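Local coordinates for putative DNA-binding protein (Streptomyces coelicolor, PDB 2EWT) that probably binds DNA through a helix-turn-helix domain as BldD, a central regulator of aerial mycelium formation, at residues 25-30 with 60-65; 32-37 with 55-60; 37-42 with 46-51. All blocks are in the same frame, centred on the assembly; numbering follows the deposited sequence.

Contact 1: residues 25-30 with 60-65; sequences HGVEEK and DFYGVP
Val27 meets two aromatic side chains of the 60-65 segment at once, one with each methyl. Its CG1 approaches Phe61 CE2 obliquely, at 3.7 Å. Its CG2 comes to the edge of the Tyr62 ring, near the ring plane, 3.5 Å from Tyr62 OH and 4.1 Å from Tyr62 CE1. The valine thus fits between the ends of two neighbouring aromatics. With CG anti to the backbone N (chi1 174°), Phe61 swings its ring out toward helix 24-30, while Tyr62, whose CG is anti to its carbonyl carbon (chi1 -72°), turns its hydroxyl end to the same valine. Within the segment, Phe61 CD2 stands over the rim of one face of the Tyr62 ring.

Lys30 adds an apolar stem with a polar end. Its extended chain runs past the far edge of the Phe61 ring: CB is 3.9 Å from Phe61 CZ, near the plane of the ring, and Lys30 CG is equally close to Phe61 CE1.

No direct hydrogen bond joins the segments; the polar link is a single water. It accepts from Lys30 NZ at 2.9 Å and donates to the backbone Phe61 O at 2.8 Å, sitting above the centre of one face of the Phe61 ring. The carbonyl it reaches belongs to the last turn of helix 52-62, which closes at Gly63 in a Schellman motif.

The contact joins the second half of helix 24-30, Val27 to Lys30, to the end of helix 52-62. Trp35, in the loop that follows helix 24-30, packs edge-to-face with Phe61 and also touches Val27, while Ile16 and Arg17 of helix 3-19 lie against Tyr62.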
loop_
_atom_site.group_PDB
_atom_site.type_symbol
_atom_site.label_atom_id
_atom_site.label_comp_id
_atom_site.label_asym_id
_atom_site.label_seq_id
_atom_site.Cartn_x
_atom_site.Cartn_y
_atom_site.Cartn_z
ATOM N N HIS A 25 -15.992 -16.781 -3.865
ATOM C CA HIS A 25 -16.568 -17.092 -5.171
ATOM C C HIS A 25 -17.292 -15.842 -5.671
ATOM O O HIS A 25 -17.200 -15.479 -6.846
ATOM C CB HIS A 25 -17.567 -18.251 -5.051
ATOM C CG HIS A 25 -18.175 -18.664 -6.356
ATOM N ND1 HIS A 25 -19.389 -19.313 -6.437
ATOM C CD2 HIS A 25 -17.731 -18.539 -7.628
ATOM C CE1 HIS A 25 -19.667 -19.567 -7.703
ATOM N NE2 HIS A 25 -18.677 -19.108 -8.447
ATOM N N GLY A 26 -18.010 -15.188 -4.761
ATOM C CA GLY A 26 -18.743 -13.983 -5.113
ATOM C C GLY A 26 -17.834 -12.901 -5.666
ATOM O O GLY A 26 -18.210 -12.174 -6.590
ATOM N N VAL A 27 -16.639 -12.790 -5.093
ATOM C CA VAL A 27 -15.668 -11.798 -5.541
ATOM C C VAL A 27 -15.223 -12.117 -6.963
ATOM O O VAL A 27 -15.139 -11.229 -7.804
ATOM C CB VAL A 27 -14.431 -11.761 -4.612
ATOM C CG1 VAL A 27 -13.311 -10.946 -5.252
ATOM C CG2 VAL A 27 -14.811 -11.139 -3.274
ATOM N N GLU A 28 -14.945 -13.391 -7.227
ATOM C CA GLU A 28 -14.518 -13.810 -8.558
ATOM C C GLU A 28 -15.616 -13.531 -9.579
ATOM O O GLU A 28 -15.338 -13.139 -10.713
ATOM C CB GLU A 28 -14.170 -15.304 -8.561
ATOM C CG GLU A 28 -13.478 -15.778 -9.835
ATOM C CD GLU A 28 -12.898 -17.172 -9.709
ATOM O OE1 GLU A 28 -12.134 -17.413 -8.750
ATOM O OE2 GLU A 28 -13.200 -18.028 -10.568
ATOM N N GLU A 29 -16.866 -13.734 -9.175
ATOM C CA GLU A 29 -17.987 -13.495 -10.073
ATOM C C GLU A 29 -18.194 -12.009 -10.319
ATOM O O GLU A 29 -18.269 -11.572 -11.465
ATOM C CB GLU A 29 -19.271 -14.101 -9.505
ATOM C CG GLU A 29 -19.267 -15.615 -9.450
ATOM C CD GLU A 29 -20.514 -16.176 -8.799
ATOM O OE1 GLU A 29 -20.774 -15.842 -7.622
ATOM O OE2 GLU A 29 -21.231 -16.952 -9.464
ATOM N N LYS A 30 -18.276 -11.232 -9.244
ATOM C CA LYS A 30 -18.493 -9.795 -9.374
ATOM C C LYS A 30 -17.379 -9.099 -10.150
ATOM O O LYS A 30 -17.632 -8.128 -10.871
ATOM C CB LYS A 30 -18.647 -9.144 -7.993
ATOM C CG LYS A 30 -19.041 -7.671 -8.060
ATOM C CD LYS A 30 -19.356 -7.089 -6.693
ATOM C CE LYS A 30 -19.906 -5.672 -6.829
ATOM N NZ LYS A 30 -20.293 -5.087 -5.516
ATOM N N ASP A 60 -10.936 -0.092 -4.152
ATOM C CA ASP A 60 -11.900 0.456 -5.101
ATOM C C ASP A 60 -12.991 -0.568 -5.379
ATOM O O ASP A 60 -14.179 -0.240 -5.391
ATOM C CB ASP A 60 -11.197 0.828 -6.408
ATOM C CG ASP A 60 -10.309 2.048 -6.265
ATOM O OD1 ASP A 60 -9.938 2.382 -5.121
ATOM O OD2 ASP A 60 -9.974 2.668 -7.294
ATOM N N PHE A 61 -12.577 -1.810 -5.605
ATOM C CA PHE A 61 -13.515 -2.892 -5.877
ATOM C C PHE A 61 -14.526 -3.041 -4.745
ATOM O O PHE A 61 -15.729 -3.157 -4.987
ATOM C CB PHE A 61 -12.759 -4.208 -6.061
ATOM C CG PHE A 61 -13.658 -5.405 -6.216
ATOM C CD1 PHE A 61 -14.412 -5.583 -7.373
ATOM C CD2 PHE A 61 -13.767 -6.339 -5.194
ATOM C CE1 PHE A 61 -15.265 -6.679 -7.510
ATOM C CE2 PHE A 61 -14.615 -7.439 -5.319
ATOM C CZ PHE A 61 -15.365 -7.607 -6.481
ATOM N N TYR A 62 -14.035 -3.040 -3.511
ATOM C CA TYR A 62 -14.899 -3.181 -2.351
ATOM C C TYR A 62 -15.643 -1.897 -2.002
ATOM O O TYR A 62 -16.543 -1.908 -1.165
ATOM C CB TYR A 62 -14.088 -3.665 -1.150
ATOM C CG TYR A 62 -13.653 -5.115 -1.263
ATOM C CD1 TYR A 62 -14.583 -6.118 -1.538
ATOM C CD2 TYR A 62 -12.321 -5.483 -1.082
ATOM C CE1 TYR A 62 -14.201 -7.456 -1.633
ATOM C CE2 TYR A 62 -11.924 -6.824 -1.175
ATOM C CZ TYR A 62 -12.871 -7.803 -1.451
ATOM O OH TYR A 62 -12.488 -9.123 -1.535
ATOM N N GLY A 63 -15.263 -0.797 -2.644
ATOM C CA GLY A 63 -15.921 0.474 -2.394
ATOM C C GLY A 63 -15.581 1.109 -1.057
ATOM O O GLY A 63 -16.410 1.802 -0.463
ATOM N N VAL A 64 -14.362 0.878 -0.579
ATOM C CA VAL A 64 -13.923 1.440 0.693
ATOM C C VAL A 64 -12.583 2.150 0.530
ATOM O O VAL A 64 -11.826 1.860 -0.396
ATOM C CB VAL A 64 -13.744 0.343 1.769
ATOM C CG1 VAL A 64 -15.039 -0.428 1.953
ATOM C CG2 VAL A 64 -12.610 -0.591 1.376
ATOM N N PRO A 65 -12.280 3.104 1.423
ATOM C CA PRO A 65 -11.008 3.832 1.346
ATOM C C PRO A 65 -9.870 2.881 1.718
ATOM O O PRO A 65 -10.062 1.971 2.522
ATOM C CB PRO A 65 -11.182 4.941 2.383
ATOM C CG PRO A 65 -12.670 5.153 2.416
ATOM C CD PRO A 65 -13.183 3.738 2.398
HETATM O O HOH W 1 -17.717 -5.026 -4.182
#

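Contact 2: residues 32-37 with 55-60; sequences QGRWKA and LAELAD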
loop_
_atom_site.group_PDB
_atom_site.type_symbol
_atom_site.label_atom_id
_atom_site.label_comp_id
_atom_site.label_asym_id
_atom_site.label_seq_id
_atom_site.Cartn_x
_atom_site.Cartn_y
_atom_site.Cartn_z
ATOM N N GLN A 32 -15.757 -10.368 -12.580
ATOM C CA GLN A 32 -15.659 -10.972 -13.904
ATOM C C GLN A 32 -14.378 -11.803 -14.015
ATOM O O GLN A 32 -13.798 -11.918 -15.097
ATOM C CB GLN A 32 -15.643 -9.884 -14.984
ATOM C CG GLN A 32 -16.513 -8.667 -14.687
ATOM C CD GLN A 32 -17.992 -8.928 -14.866
ATOM O OE1 GLN A 32 -18.563 -9.809 -14.228
ATOM N NE2 GLN A 32 -18.624 -8.151 -15.739
ATOM N N GLY A 33 -13.929 -12.355 -12.891
ATOM C CA GLY A 33 -12.730 -13.173 -12.894
ATOM C C GLY A 33 -11.412 -12.446 -12.683
ATOM O O GLY A 33 -10.358 -13.079 -12.630
ATOM N N ARG A 34 -11.449 -11.126 -12.553
ATOM C CA ARG A 34 -10.209 -10.379 -12.359
ATOM C C ARG A 34 -9.561 -10.756 -11.034
ATOM O O ARG A 34 -8.346 -10.930 -10.957
ATOM C CB ARG A 34 -10.468 -8.875 -12.386
ATOM C CG ARG A 34 -9.186 -8.061 -12.383
ATOM C CD ARG A 34 -9.465 -6.573 -12.362
ATOM N NE ARG A 34 -8.233 -5.803 -12.500
ATOM C CZ ARG A 34 -8.145 -4.495 -12.287
ATOM N NH1 ARG A 34 -9.218 -3.809 -11.922
ATOM N NH2 ARG A 34 -6.985 -3.875 -12.437
ATOM N N TRP A 35 -10.386 -10.882 -10.000
ATOM C CA TRP A 35 -9.914 -11.242 -8.665
ATOM C C TRP A 35 -10.325 -12.685 -8.381
ATOM O O TRP A 35 -11.456 -12.952 -7.967
ATOM C CB TRP A 35 -10.532 -10.306 -7.625
ATOM C CG TRP A 35 -10.350 -8.849 -7.947
ATOM C CD1 TRP A 35 -11.312 -7.886 -7.924
ATOM C CD2 TRP A 35 -9.141 -8.198 -8.364
ATOM N NE1 TRP A 35 -10.786 -6.676 -8.307
ATOM C CE2 TRP A 35 -9.453 -6.839 -8.582
ATOM C CE3 TRP A 35 -7.823 -8.632 -8.578
ATOM C CZ2 TRP A 35 -8.498 -5.905 -9.005
ATOM C CZ3 TRP A 35 -6.871 -7.703 -8.999
ATOM C CH2 TRP A 35 -7.218 -6.354 -9.207
ATOM N N LYS A 36 -9.399 -13.610 -8.615
ATOM C CA LYS A 36 -9.655 -15.031 -8.402
ATOM C C LYS A 36 -9.762 -15.386 -6.923
ATOM O O LYS A 36 -9.012 -14.876 -6.094
ATOM C CB LYS A 36 -8.547 -15.872 -9.046
ATOM C CG LYS A 36 -8.488 -15.805 -10.567
ATOM C CD LYS A 36 -9.691 -16.479 -11.210
ATOM C CE LYS A 36 -9.485 -16.671 -12.712
ATOM N NZ LYS A 36 -9.226 -15.386 -13.419
ATOM N N ALA A 37 -10.696 -16.277 -6.605
ATOM C CA ALA A 37 -10.919 -16.714 -5.228
ATOM C C ALA A 37 -9.655 -17.237 -4.550
ATOM O O ALA A 37 -9.396 -16.934 -3.388
ATOM C CB ALA A 37 -12.006 -17.789 -5.199
ATOM N N LEU A 55 -3.584 -3.358 -3.541
ATOM C CA LEU A 55 -4.418 -2.950 -2.412
ATOM C C LEU A 55 -5.372 -1.835 -2.829
ATOM O O LEU A 55 -6.549 -1.841 -2.462
ATOM C CB LEU A 55 -3.558 -2.475 -1.238
ATOM C CG LEU A 55 -4.351 -2.152 0.036
ATOM C CD1 LEU A 55 -5.102 -3.396 0.491
ATOM C CD2 LEU A 55 -3.416 -1.663 1.130
ATOM N N ALA A 56 -4.862 -0.875 -3.594
ATOM C CA ALA A 56 -5.680 0.237 -4.061
ATOM C C ALA A 56 -6.790 -0.263 -4.982
ATOM O O ALA A 56 -7.915 0.231 -4.932
ATOM C CB ALA A 56 -4.812 1.259 -4.792
ATOM N N GLU A 57 -6.471 -1.244 -5.821
ATOM C CA GLU A 57 -7.455 -1.798 -6.747
ATOM C C GLU A 57 -8.546 -2.543 -5.982
ATOM O O GLU A 57 -9.726 -2.457 -6.326
ATOM C CB GLU A 57 -6.770 -2.736 -7.751
ATOM C CG GLU A 57 -5.625 -2.064 -8.508
ATOM C CD GLU A 57 -4.854 -3.005 -9.416
ATOM O OE1 GLU A 57 -4.597 -4.161 -9.014
ATOM O OE2 GLU A 57 -4.482 -2.576 -10.528
ATOM N N LEU A 58 -8.154 -3.269 -4.938
ATOM C CA LEU A 58 -9.118 -4.011 -4.136
ATOM C C LEU A 58 -9.995 -3.067 -3.324
ATOM O O LEU A 58 -11.188 -3.318 -3.151
ATOM C CB LEU A 58 -8.397 -4.986 -3.204
ATOM C CG LEU A 58 -7.701 -6.143 -3.925
ATOM C CD1 LEU A 58 -6.875 -6.948 -2.930
ATOM C CD2 LEU A 58 -8.747 -7.035 -4.605
ATOM N N ALA A 59 -9.406 -1.982 -2.828
ATOM C CA ALA A 59 -10.163 -1.006 -2.049
ATOM C C ALA A 59 -11.279 -0.440 -2.914
ATOM O O ALA A 59 -12.423 -0.320 -2.469
ATOM C CB ALA A 59 -9.250 0.120 -1.578
ATOM N N ASP A 60 -10.936 -0.092 -4.152
ATOM C CA ASP A 60 -11.900 0.456 -5.101
ATOM C C ASP A 60 -12.991 -0.568 -5.379
ATOM O O ASP A 60 -14.179 -0.240 -5.391
ATOM C CB ASP A 60 -11.197 0.828 -6.408
ATOM C CG ASP A 60 -10.309 2.048 -6.265
ATOM O OD1 ASP A 60 -9.938 2.382 -5.121
ATOM O OD2 ASP A 60 -9.974 2.668 -7.294
#
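Trp35 is held between Leu58 on one face of its indole and its own neighbour Arg34 on the opposite face. Leu58 CD2 makes a CH-pi contact 4.0 Å from the centroid of the Trp35 five-membered ring, only 9° off the ring normal. Chi1 of Leu58 (-68°) sets CG anti to the carbonyl carbon and, with CD1 continuing the chain, CD2 is the branch turned onto the indole. Across the indole, Arg34 CG lies over the ring centre; from there the arginine runs extended to NE, carrying its guanidinium over the outer rim of the six-membered ring, where Trp35 CZ2 faces the rim of one guanidinium face.

Glu57 comes to the indole edge: its OE1 is 3.4 Å from Trp35 CH2, near the ring plane, and its CB packs 3.8 Å from Trp35 CZ2. Its other oxygen, OE2, forms a long salt bridge to Arg34 NH2 (3.4 Å), with guanidinium and carboxylate planes 59° apart.

Glu57 OE1 has a second charged partner in Arg54, one turn earlier on the helix. A carboxylate shared by two arginines would probably stay ionised, and the twisted geometry suggests mainly electrostatic attraction at the margin of a buried, apolar tryptophan contact.

Contact 3: residues 37-42 with 46-51; sequences AVVVGS and GDRAVT. With SO4 (sulfate ion), chain C.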
loop_
_atom_site.group_PDB
_atom_site.type_symbol
_atom_site.label_atom_id
_atom_site.label_comp_id
_atom_site.label_asym_id
_atom_site.label_seq_id
_atom_site.Cartn_x
_atom_site.Cartn_y
_atom_site.Cartn_z
ATOM N N ALA A 37 -10.696 -16.277 -6.605
ATOM C CA ALA A 37 -10.919 -16.714 -5.228
ATOM C C ALA A 37 -9.655 -17.237 -4.550
ATOM O O ALA A 37 -9.396 -16.934 -3.388
ATOM C CB ALA A 37 -12.006 -17.789 -5.199
ATOM N N VAL A 38 -8.872 -18.031 -5.276
ATOM C CA VAL A 38 -7.646 -18.598 -4.721
ATOM C C VAL A 38 -6.616 -17.514 -4.407
ATOM O O VAL A 38 -5.933 -17.576 -3.386
ATOM C CB VAL A 38 -7.025 -19.630 -5.698
ATOM C CG1 VAL A 38 -5.669 -20.092 -5.192
ATOM C CG2 VAL A 38 -7.963 -20.824 -5.840
ATOM N N VAL A 39 -6.521 -16.515 -5.277
ATOM C CA VAL A 39 -5.569 -15.427 -5.081
ATOM C C VAL A 39 -5.997 -14.522 -3.928
ATOM O O VAL A 39 -5.193 -14.204 -3.050
ATOM C CB VAL A 39 -5.418 -14.582 -6.360
ATOM C CG1 VAL A 39 -4.424 -13.451 -6.123
ATOM C CG2 VAL A 39 -4.954 -15.463 -7.511
ATOM N N VAL A 40 -7.264 -14.115 -3.923
ATOM C CA VAL A 40 -7.764 -13.255 -2.855
ATOM C C VAL A 40 -7.622 -13.993 -1.528
ATOM O O VAL A 40 -7.264 -13.398 -0.514
ATOM C CB VAL A 40 -9.238 -12.872 -3.082
ATOM C CG1 VAL A 40 -9.750 -12.052 -1.907
ATOM C CG2 VAL A 40 -9.365 -12.066 -4.373
ATOM N N GLY A 41 -7.890 -15.297 -1.543
ATOM C CA GLY A 41 -7.744 -16.082 -0.331
ATOM C C GLY A 41 -6.313 -16.010 0.180
ATOM O O GLY A 41 -6.077 -15.813 1.377
ATOM N N SER A 42 -5.348 -16.159 -0.722
ATOM C CA SER A 42 -3.948 -16.108 -0.316
ATOM C C SER A 42 -3.594 -14.742 0.270
ATOM O O SER A 42 -2.791 -14.659 1.199
ATOM C CB SER A 42 -3.017 -16.459 -1.488
ATOM O OG SER A 42 -3.126 -15.541 -2.556
ATOM N N GLY A 46 -2.380 -13.926 4.153
ATOM C CA GLY A 46 -1.068 -13.308 4.255
ATOM C C GLY A 46 0.004 -14.214 3.677
ATOM O O GLY A 46 1.189 -14.065 3.982
ATOM N N ASP A 47 -0.418 -15.153 2.837
ATOM C CA ASP A 47 0.490 -16.108 2.202
ATOM C C ASP A 47 1.078 -15.574 0.897
ATOM O O ASP A 47 2.068 -16.105 0.389
ATOM C CB ASP A 47 -0.250 -17.419 1.921
ATOM C CG ASP A 47 -0.568 -18.196 3.184
ATOM O OD1 ASP A 47 -1.373 -19.149 3.101
ATOM O OD2 ASP A 47 -0.012 -17.867 4.254
ATOM N N ARG A 48 0.458 -14.530 0.358
ATOM C CA ARG A 48 0.909 -13.912 -0.886
ATOM C C ARG A 48 0.975 -12.401 -0.705
ATOM O O ARG A 48 0.068 -11.799 -0.135
ATOM C CB ARG A 48 -0.055 -14.269 -2.019
ATOM C CG ARG A 48 0.307 -13.689 -3.375
ATOM C CD ARG A 48 -0.573 -14.302 -4.451
ATOM N NE ARG A 48 -0.303 -13.763 -5.780
ATOM C CZ ARG A 48 -0.858 -14.229 -6.897
ATOM N NH1 ARG A 48 -1.711 -15.244 -6.840
ATOM N NH2 ARG A 48 -0.566 -13.678 -8.067
ATOM N N ALA A 49 2.050 -11.790 -1.194
ATOM C CA ALA A 49 2.234 -10.347 -1.062
ATOM C C ALA A 49 1.195 -9.498 -1.787
ATOM O O ALA A 49 0.896 -9.720 -2.960
ATOM C CB ALA A 49 3.630 -9.957 -1.537
ATOM N N VAL A 50 0.648 -8.520 -1.071
ATOM C CA VAL A 50 -0.330 -7.593 -1.625
ATOM C C VAL A 50 0.428 -6.290 -1.888
ATOM O O VAL A 50 0.883 -5.646 -0.947
ATOM C CB VAL A 50 -1.469 -7.299 -0.614
ATOM C CG1 VAL A 50 -2.384 -6.210 -1.158
ATOM C CG2 VAL A 50 -2.265 -8.562 -0.339
ATOM N N THR A 51 0.581 -5.914 -3.156
ATOM C CA THR A 51 1.290 -4.680 -3.500
ATOM C C THR A 51 0.405 -3.471 -3.232
ATOM O O THR A 51 -0.804 -3.602 -3.070
ATOM C CB THR A 51 1.681 -4.635 -4.992
ATOM O OG1 THR A 51 0.496 -4.550 -5.795
ATOM C CG2 THR A 51 2.465 -5.878 -5.379
HETATM S S SO4 C . -0.175 -10.294 -7.897
HETATM O O1 SO4 C . -0.008 -11.099 -6.673
HETATM O O2 SO4 C . 0.707 -10.818 -8.957
HETATM O O3 SO4 C . -1.578 -10.375 -8.349
HETATM O O4 SO4 C . 0.173 -8.889 -7.615
HETATM O O HOH W 2 -2.283 -17.348 -4.734
#
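Arg48 lays its side chain along Ser42 and Val39 of helix 37-45. Its CB starts 3.4 Å from Ser42 OG, with Ser42 CB close by. CG anti to the backbone N (chi1 -180°) begins an extended run to NE that takes CD past the same hydroxyl, also at 3.4 Å from Ser42 OG. NE then gives a weak hydrogen bond to sulfate O1 (2.8 Å). At the guanidinium, Val39 CG1 covers the rim of one face, while O1 of the sulfate lies at the edge. NH1 touches both methyls of Val39 and, in the guanidinium plane, donates to a water that in turn donates to Ser42 OG; NH2 makes further weak bonds to O1 and O2 of the sulfate.

Ser42 OG donates to Val39 O one turn back, a very short bond. Ser42 O accepts from Asp47 N at 2.9 Å, and takes weaker bonds from Gly46 N and Arg48 N. The Asp47 carboxylate turns to Arg45 in a salt bridge.

Gly46, with positive phi, is the C-prime residue of a Schellman motif that ends helix 37-45. The sulfate, probably from the crystallisation liquor, is also hydrogen-bonded by Arg54 NH2; an anion gathered by two arginines in a helix-turn-helix domain is consistent with a place for a DNA phosphate.

Contacts 1 and 2 are partly buried and both fasten onto helix 52-62, where Phe61, Glu57 and Leu58 receive helix 24-30 and the loop after it; contact 3 is a surface contact that folds the chain back after helix 37-45. Glu28 ties the first two together, its side chain also reaching Ala37 N at the start of helix 37-45. Val40 bridges inward, touching Val27, Trp35 and Tyr62. The chemistry differs with place: aliphatic-aromatic packing with one bridging water in contact 1, an indole bordered by charges in contact 2, and backbone bonds with an arginine-held sulfate in contact 3.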